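Local coordinates for protein tyrosine aminotransferase (Leishmania infantum, PDB 4IX8) that probably catalyses the pyridoxal phosphate-dependent transfer of an amino group from L-tyrosine to 2-oxoglutarate, at residues I40-K44 against H45-T49; S119-W122 against R123-Q127. One frame throughout, in Å; residues are numbered along the deposited sequence.

Contact 1: residues I40-K44 against H45-T49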
ATOM      1  N   ILE A  40      -5.672  22.351  13.197  1.00 55.38           N
ATOM      2  CA  ILE A  40      -5.921  21.573  11.991  1.00 45.84           C
ATOM      3  C   ILE A  40      -6.397  20.184  12.306  1.00 50.02           C
ATOM      4  O   ILE A  40      -5.648  19.371  12.853  1.00 49.66           O
ATOM      5  CB  ILE A  40      -4.664  21.441  11.156  1.00 47.28           C
ATOM      6  CG1 ILE A  40      -4.166  22.831  10.819  1.00 51.44           C
ATOM      7  CG2 ILE A  40      -4.931  20.592   9.911  1.00 43.38           C
ATOM      8  CD1 ILE A  40      -3.008  22.835   9.902  1.00 59.72           C
ATOM      9  N   ALA A  41      -7.605  19.881  11.837  1.00 48.59           N
ATOM     10  CA  ALA A  41      -8.301  18.647  12.169  1.00 43.89           C
ATOM     11  C   ALA A  41      -8.302  17.693  10.990  1.00 39.11           C
ATOM     12  O   ALA A  41      -7.975  18.079   9.872  1.00 48.72           O
ATOM     13  CB  ALA A  41      -9.729  18.957  12.609  1.00 41.45           C
ATOM     14  N   SER A  42      -8.632  16.440  11.254  1.00 46.36           N
ATOM     15  CA  SER A  42      -8.569  15.427  10.226  1.00 43.57           C
ATOM     16  C   SER A  42      -9.931  15.218   9.584  1.00 40.73           C
ATOM     17  O   SER A  42     -10.951  15.667  10.099  1.00 37.03           O
ATOM     18  CB  SER A  42      -8.070  14.106  10.812  1.00 35.38           C
ATOM     19  OG  SER A  42      -9.034  13.595  11.698  1.00 43.08           O
ATOM     20  N   SER A  43      -9.928  14.454   8.501  1.00 39.74           N
ATOM     21  CA  SER A  43     -11.121  14.138   7.739  1.00 35.91           C
ATOM     22  C   SER A  43     -11.982  13.086   8.412  1.00 38.06           C
ATOM     23  O   SER A  43     -11.507  12.327   9.243  1.00 43.29           O
ATOM     24  CB  SER A  43     -10.712  13.611   6.381  1.00 32.02           C
ATOM     25  OG  SER A  43     -10.187  12.314   6.550  1.00 34.35           O
ATOM     26  N   LYS A  44     -13.236  12.990   7.999  1.00 36.77           N
ATOM     27  CA  LYS A  44     -14.128  11.957   8.506  1.00 31.96           C
ATOM     28  C   LYS A  44     -13.632  10.562   8.142  1.00 29.66           C
ATOM     29  O   LYS A  44     -13.665   9.639   8.943  1.00 29.54           O
ATOM     30  CB  LYS A  44     -15.518  12.189   7.948  1.00 29.72           C
ATOM     31  CG  LYS A  44     -16.614  11.425   8.622  1.00 55.04           C
ATOM     32  CD  LYS A  44     -17.983  12.061   8.342  1.00 55.17           C
ATOM     33  CE  LYS A  44     -19.123  11.226   8.893  1.00 55.79           C
ATOM     34  NZ  LYS A  44     -20.400  11.971   9.019  1.00 57.76           N
ATOM     35  N   HIS A  45     -13.165  10.414   6.919  1.00 29.52           N
ATOM     36  CA  HIS A  45     -12.559   9.168   6.470  1.00 28.26           C
ATOM     37  C   HIS A  45     -11.407   8.694   7.430  1.00 31.78           C
ATOM     38  O   HIS A  45     -11.394   7.562   7.895  1.00 30.82           O
ATOM     39  CB  HIS A  45     -12.078   9.423   5.063  1.00 26.74           C
ATOM     40  CG  HIS A  45     -11.235   8.355   4.458  1.00 26.03           C
ATOM     41  ND1 HIS A  45     -11.536   7.003   4.511  1.00 25.19           N
ATOM     42  CD2 HIS A  45     -10.126   8.452   3.695  1.00 26.15           C
ATOM     43  CE1 HIS A  45     -10.640   6.331   3.824  1.00 25.56           C
ATOM     44  NE2 HIS A  45      -9.765   7.190   3.318  1.00 26.92           N
ATOM     45  N   ALA A  46     -10.508   9.588   7.804  1.00 35.23           N
ATOM     46  CA  ALA A  46      -9.427   9.243   8.706  1.00 33.17           C
ATOM     47  C   ALA A  46      -9.961   8.852  10.083  1.00 37.30           C
ATOM     48  O   ALA A  46      -9.605   7.805  10.620  1.00 35.40           O
ATOM     49  CB  ALA A  46      -8.488  10.410   8.820  1.00 34.53           C
ATOM     50  N   GLN A  47     -10.850   9.674  10.617  1.00 37.93           N
ATOM     51  CA  GLN A  47     -11.404   9.493  11.959  1.00 39.53           C
ATOM     52  C   GLN A  47     -12.069   8.142  12.169  1.00 42.87           C
ATOM     53  O   GLN A  47     -12.105   7.648  13.278  1.00 55.09           O
ATOM     54  CB  GLN A  47     -12.408  10.602  12.246  1.00 41.04           C
ATOM     55  CG  GLN A  47     -11.741  11.905  12.694  1.00 52.92           C
ATOM     56  CD  GLN A  47     -12.686  13.100  12.683  1.00 57.12           C
ATOM     57  OE1 GLN A  47     -12.251  14.235  12.526  1.00 65.80           O
ATOM     58  NE2 GLN A  47     -13.975  12.851  12.826  1.00 61.70           N
ATOM     59  N   ARG A  48     -12.624   7.554  11.123  1.00 39.12           N
ATOM     60  CA  ARG A  48     -13.358   6.298  11.265  1.00 35.11           C
ATOM     61  C   ARG A  48     -12.567   5.110  10.764  1.00 36.27           C
ATOM     62  O   ARG A  48     -13.095   4.006  10.668  1.00 35.21           O
ATOM     63  CB  ARG A  48     -14.685   6.371  10.516  1.00 38.31           C
ATOM     64  CG  ARG A  48     -14.555   6.340   9.033  1.00 39.55           C
ATOM     65  CD  ARG A  48     -15.892   6.803   8.390  1.00 33.98           C
ATOM     66  NE  ARG A  48     -15.742   6.967   6.943  1.00 39.03           N
ATOM     67  CZ  ARG A  48     -16.707   7.374   6.129  1.00 41.53           C
ATOM     68  NH1 ARG A  48     -17.913   7.649   6.609  1.00 35.61           N
ATOM     69  NH2 ARG A  48     -16.452   7.485   4.829  1.00 39.00           N
ATOM     70  N   THR A  49     -11.300   5.336  10.442  1.00 27.73           N
ATOM     71  CA  THR A  49     -10.438   4.252   9.993  1.00 43.76           C
ATOM     72  C   THR A  49      -9.718   3.618  11.188  1.00 43.23           C
ATOM     73  O   THR A  49      -8.792   4.227  11.691  1.00 39.25           O
ATOM     74  CB  THR A  49      -9.400   4.755   9.007  1.00 34.44           C
ATOM     75  OG1 THR A  49     -10.062   5.236   7.826  1.00 30.40           O
ATOM     76  CG2 THR A  49      -8.396   3.648   8.661  1.00 28.01           C
TER

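Contact 2: residues S119-W122 against R123-Q127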
ATOM      1  N   SER A 119      -1.525 -15.606 -13.955  1.00 46.73           N
ATOM      2  CA  SER A 119      -2.617 -16.210 -14.692  1.00 41.54           C
ATOM      3  C   SER A 119      -2.307 -17.682 -14.958  1.00 43.26           C
ATOM      4  O   SER A 119      -3.166 -18.548 -14.794  1.00 41.53           O
ATOM      5  CB  SER A 119      -2.836 -15.488 -16.016  1.00 50.80           C
ATOM      6  OG  SER A 119      -3.846 -16.145 -16.752  1.00 61.42           O
ATOM      7  N   THR A 120      -1.071 -17.952 -15.364  1.00 43.85           N
ATOM      8  CA  THR A 120      -0.634 -19.319 -15.655  1.00 44.12           C
ATOM      9  C   THR A 120      -0.624 -20.157 -14.389  1.00 41.92           C
ATOM     10  O   THR A 120      -1.022 -21.324 -14.401  1.00 40.74           O
ATOM     11  CB  THR A 120       0.763 -19.344 -16.252  1.00 46.95           C
ATOM     12  OG1 THR A 120       0.769 -18.590 -17.471  1.00 50.11           O
ATOM     13  CG2 THR A 120       1.218 -20.779 -16.505  1.00 47.70           C
ATOM     14  N   TYR A 121      -0.162 -19.550 -13.299  1.00 42.43           N
ATOM     15  CA  TYR A 121      -0.096 -20.229 -11.996  1.00 38.23           C
ATOM     16  C   TYR A 121      -1.460 -20.655 -11.479  1.00 37.24           C
ATOM     17  O   TYR A 121      -1.621 -21.783 -11.049  1.00 37.80           O
ATOM     18  CB  TYR A 121       0.591 -19.314 -10.974  1.00 39.71           C
ATOM     19  CG  TYR A 121       0.448 -19.699  -9.512  1.00 36.29           C
ATOM     20  CD1 TYR A 121       1.282 -20.643  -8.910  1.00 41.53           C
ATOM     21  CD2 TYR A 121      -0.451 -19.036  -8.707  1.00 34.91           C
ATOM     22  CE1 TYR A 121       1.146 -20.963  -7.526  1.00 36.55           C
ATOM     23  CE2 TYR A 121      -0.579 -19.327  -7.370  1.00 33.97           C
ATOM     24  CZ  TYR A 121       0.193 -20.285  -6.782  1.00 37.32           C
ATOM     25  OH  TYR A 121      -0.002 -20.521  -5.443  1.00 40.87           O
ATOM     26  N   TRP A 122      -2.457 -19.786 -11.598  1.00 37.84           N
ATOM     27  CA  TRP A 122      -3.766 -20.070 -11.009  1.00 37.74           C
ATOM     28  C   TRP A 122      -4.495 -21.147 -11.802  1.00 37.47           C
ATOM     29  O   TRP A 122      -5.439 -21.756 -11.300  1.00 41.29           O
ATOM     30  CB  TRP A 122      -4.646 -18.811 -10.920  1.00 33.50           C
ATOM     31  CG  TRP A 122      -5.510 -18.930  -9.699  1.00 36.92           C
ATOM     32  CD1 TRP A 122      -6.767 -19.467  -9.621  1.00 36.15           C
ATOM     33  CD2 TRP A 122      -5.146 -18.572  -8.352  1.00 32.80           C
ATOM     34  NE1 TRP A 122      -7.212 -19.442  -8.315  1.00 39.29           N
ATOM     35  CE2 TRP A 122      -6.224 -18.922  -7.520  1.00 33.63           C
ATOM     36  CE3 TRP A 122      -4.014 -17.991  -7.778  1.00 35.02           C
ATOM     37  CZ2 TRP A 122      -6.205 -18.698  -6.157  1.00 32.52           C
ATOM     38  CZ3 TRP A 122      -3.996 -17.781  -6.417  1.00 35.94           C
ATOM     39  CH2 TRP A 122      -5.077 -18.129  -5.626  1.00 31.52           C
ATOM     40  N   ARG A 123      -4.006 -21.424 -13.008  1.00 44.28           N
ATOM     41  CA  ARG A 123      -4.591 -22.446 -13.864  1.00 46.24           C
ATOM     42  C   ARG A 123      -4.501 -23.826 -13.263  1.00 47.87           C
ATOM     43  O   ARG A 123      -5.320 -24.680 -13.569  1.00 52.10           O
ATOM     44  CB  ARG A 123      -3.916 -22.438 -15.232  1.00 54.00           C
ATOM     45  CG  ARG A 123      -4.057 -21.089 -15.902  1.00 62.62           C
ATOM     46  CD  ARG A 123      -4.285 -21.180 -17.379  1.00 66.26           C
ATOM     47  NE  ARG A 123      -4.727 -19.907 -17.948  1.00 56.55           N
ATOM     48  CZ  ARG A 123      -4.887 -19.722 -19.254  1.00 71.27           C
ATOM     49  NH1 ARG A 123      -4.627 -20.728 -20.112  1.00 65.48           N
ATOM     50  NH2 ARG A 123      -5.310 -18.543 -19.706  1.00 78.28           N
ATOM     51  N   ARG A 124      -3.525 -24.034 -12.386  1.00 46.71           N
ATOM     52  CA  ARG A 124      -3.325 -25.338 -11.779  1.00 46.34           C
ATOM     53  C   ARG A 124      -4.448 -25.664 -10.812  1.00 48.47           C
ATOM     54  O   ARG A 124      -4.616 -26.811 -10.420  1.00 59.31           O
ATOM     55  CB  ARG A 124      -1.977 -25.383 -11.059  1.00 41.13           C
ATOM     56  CG  ARG A 124      -1.928 -24.546  -9.746  1.00 63.25           C
ATOM     57  CD  ARG A 124      -0.491 -24.260  -9.244  1.00 58.38           C
ATOM     58  NE  ARG A 124       0.451 -24.072 -10.360  1.00 59.55           N
ATOM     59  CZ  ARG A 124       1.779 -24.047 -10.254  1.00 56.36           C
ATOM     60  NH1 ARG A 124       2.378 -24.240  -9.086  1.00 53.29           N
ATOM     61  NH2 ARG A 124       2.518 -23.882 -11.337  1.00 59.74           N
ATOM     62  N   PHE A 125      -5.200 -24.652 -10.411  1.00 43.29           N
ATOM     63  CA  PHE A 125      -6.323 -24.843  -9.505  1.00 42.18           C
ATOM     64  C   PHE A 125      -7.614 -25.155 -10.253  1.00 44.21           C
ATOM     65  O   PHE A 125      -8.669 -25.359  -9.629  1.00 45.68           O
ATOM     66  CB  PHE A 125      -6.516 -23.610  -8.643  1.00 37.31           C
ATOM     67  CG  PHE A 125      -5.368 -23.356  -7.702  1.00 44.96           C
ATOM     68  CD1 PHE A 125      -4.919 -24.360  -6.852  1.00 41.94           C
ATOM     69  CD2 PHE A 125      -4.745 -22.106  -7.658  1.00 39.76           C
ATOM     70  CE1 PHE A 125      -3.852 -24.137  -5.978  1.00 43.98           C
ATOM     71  CE2 PHE A 125      -3.658 -21.878  -6.777  1.00 40.74           C
ATOM     72  CZ  PHE A 125      -3.217 -22.889  -5.940  1.00 45.06           C
ATOM     73  N   CYS A 126      -7.516 -25.189 -11.582  1.00 48.83           N
ATOM     74  CA  CYS A 126      -8.649 -25.480 -12.456  1.00 47.45           C
ATOM     75  C   CYS A 126      -8.473 -26.834 -13.111  1.00 48.59           C
ATOM     76  O   CYS A 126      -7.423 -27.130 -13.668  1.00 46.89           O
ATOM     77  CB  CYS A 126      -8.796 -24.393 -13.515  1.00 47.01           C
ATOM     78  SG  CYS A 126      -8.999 -22.742 -12.783  1.00 47.11           S
ATOM     79  N   GLN A 127      -9.497 -27.671 -13.040  1.00 46.46           N
ATOM     80  CA  GLN A 127      -9.364 -29.028 -13.535  1.00 47.81           C
ATOM     81  C   GLN A 127      -9.658 -29.191 -15.022  1.00 56.53           C
ATOM     82  O   GLN A 127      -9.530 -30.283 -15.539  1.00 65.54           O
ATOM     83  CB  GLN A 127     -10.293 -29.956 -12.760  1.00 48.38           C
ATOM     84  CG  GLN A 127     -10.011 -30.044 -11.280  1.00 47.36           C
ATOM     85  CD  GLN A 127     -10.970 -30.982 -10.583  1.00 56.53           C
ATOM     86  OE1 GLN A 127     -10.934 -32.193 -10.795  1.00 62.40           O
ATOM     87  NE2 GLN A 127     -11.865 -30.423  -9.776  1.00 58.31           N
TER

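Contact 1: residues I40-K44 against H45-T49
A serine N-cap opens the short helix 44-47, where Ser43 OG accepts a hydrogen bond from Ala46 N at 3.0 Å, nearly straight at 164°. A chi1 of 72° swings OG back toward the helix start, so that the hydroxyl reaches over the first turn and also touches Ala46 CB at 3.4 Å. OG has a second polar partner, Thr155 O of the second subunit, and Lys44 N bonds to Asn159 of that subunit, tying the start of the helix to the dimer interface. This N-terminal arm reaches across to the partner chain, as the arms of aminotransferases of this family commonly do, and the single helical turn lies within it. Inside the turn, Gln47 N donates to Ser43 O at 3.1 Å, whereas Arg48 N meets Lys44 O at 3.2 Å along a more bent path. Gln47 CG packs against Ser42 OG, 3.3 Å away. The extended Arg48 chain lays CG against Lys44 O at 3.4 Å and carries its guanidinium to Ser180 O and to a salt bridge with Glu160. As the chain leaves the helix, Thr49 OG1 donates back to His45 O at 2.7 Å, while His45 ND1 bonds to Ser180 O.

Contact 2: residues S119-W122 against R123-Q127
Arg124 N donates to Tyr121 O at 3.2 Å and Phe125 N to Trp122 O at 3.0 Å, two i to i+3 bonds in which the N-H points well at the oxygen but arrives from above the carbonyl plane. Arg123 N is shared: it bonds to Thr120 O at 3.3 Å and only weakly to Ser119 O, the i to i+4 acceptor. The i to i+3 pattern thus replaces the i to i+4 bonding of the alpha-helix here. Arg123 CG lies close to Ser119 O, and its guanidinium travels on to Leu135 O. Arg124 takes another course: a bend at chi3 (35°) brings the guanidinium back alongside Tyr121. There CD1 of the tyrosine sits 3.7 Å from Arg124 CZ, under one face of the guanidinium and toward its rim, with the two planes 44° apart. Phe125 packs against both aromatic residues of the preceding turn. Its CD2 stands over the centre of the Trp122 ring, 3.5 Å from Trp122 CE2, in an edge-to-face pair whose planes meet at 64°. Toward the Tyr121 face the same phenyl is again edge-on, almost perpendicular, with centroids 5.7 Å apart. The polar ends of the two larger rings are held elsewhere, Tyr121 OH by Glu254 and Trp122 NE1 by Ser264, which probably helps to set how these rings face Phe125. Farther out, Phe262 adds another edge-to-face partner to Phe125, and Trp293 and Ile295 pack on Tyr121 and Trp122. The result is an aromatic cluster where the chain leaves helix 112-122, packed on strand 292-297 of the eight-stranded mixed sheet of the aminotransferase fold.

Both examples are local turns at a helix end, one at the start of helix 44-47 and the other at the close of helix 112-122, yet they share no element of the fold. Their centres lie 42 Å apart, on opposite sides of the chain's centre. Each is partly buried, but by different neighbours: contact 1 sits in an arm held between the second subunit and residues Glu160, Ser180 and Tyr181 of its own chain, whereas contact 2 is backed by strand 292-297 and meets no other chain. Chemistry follows place. Hydroxyl and backbone bonds, with a charged arginine at the far end, make up contact 1, while contact 2 adds edge-to-face aromatic rings to its backbone bonds.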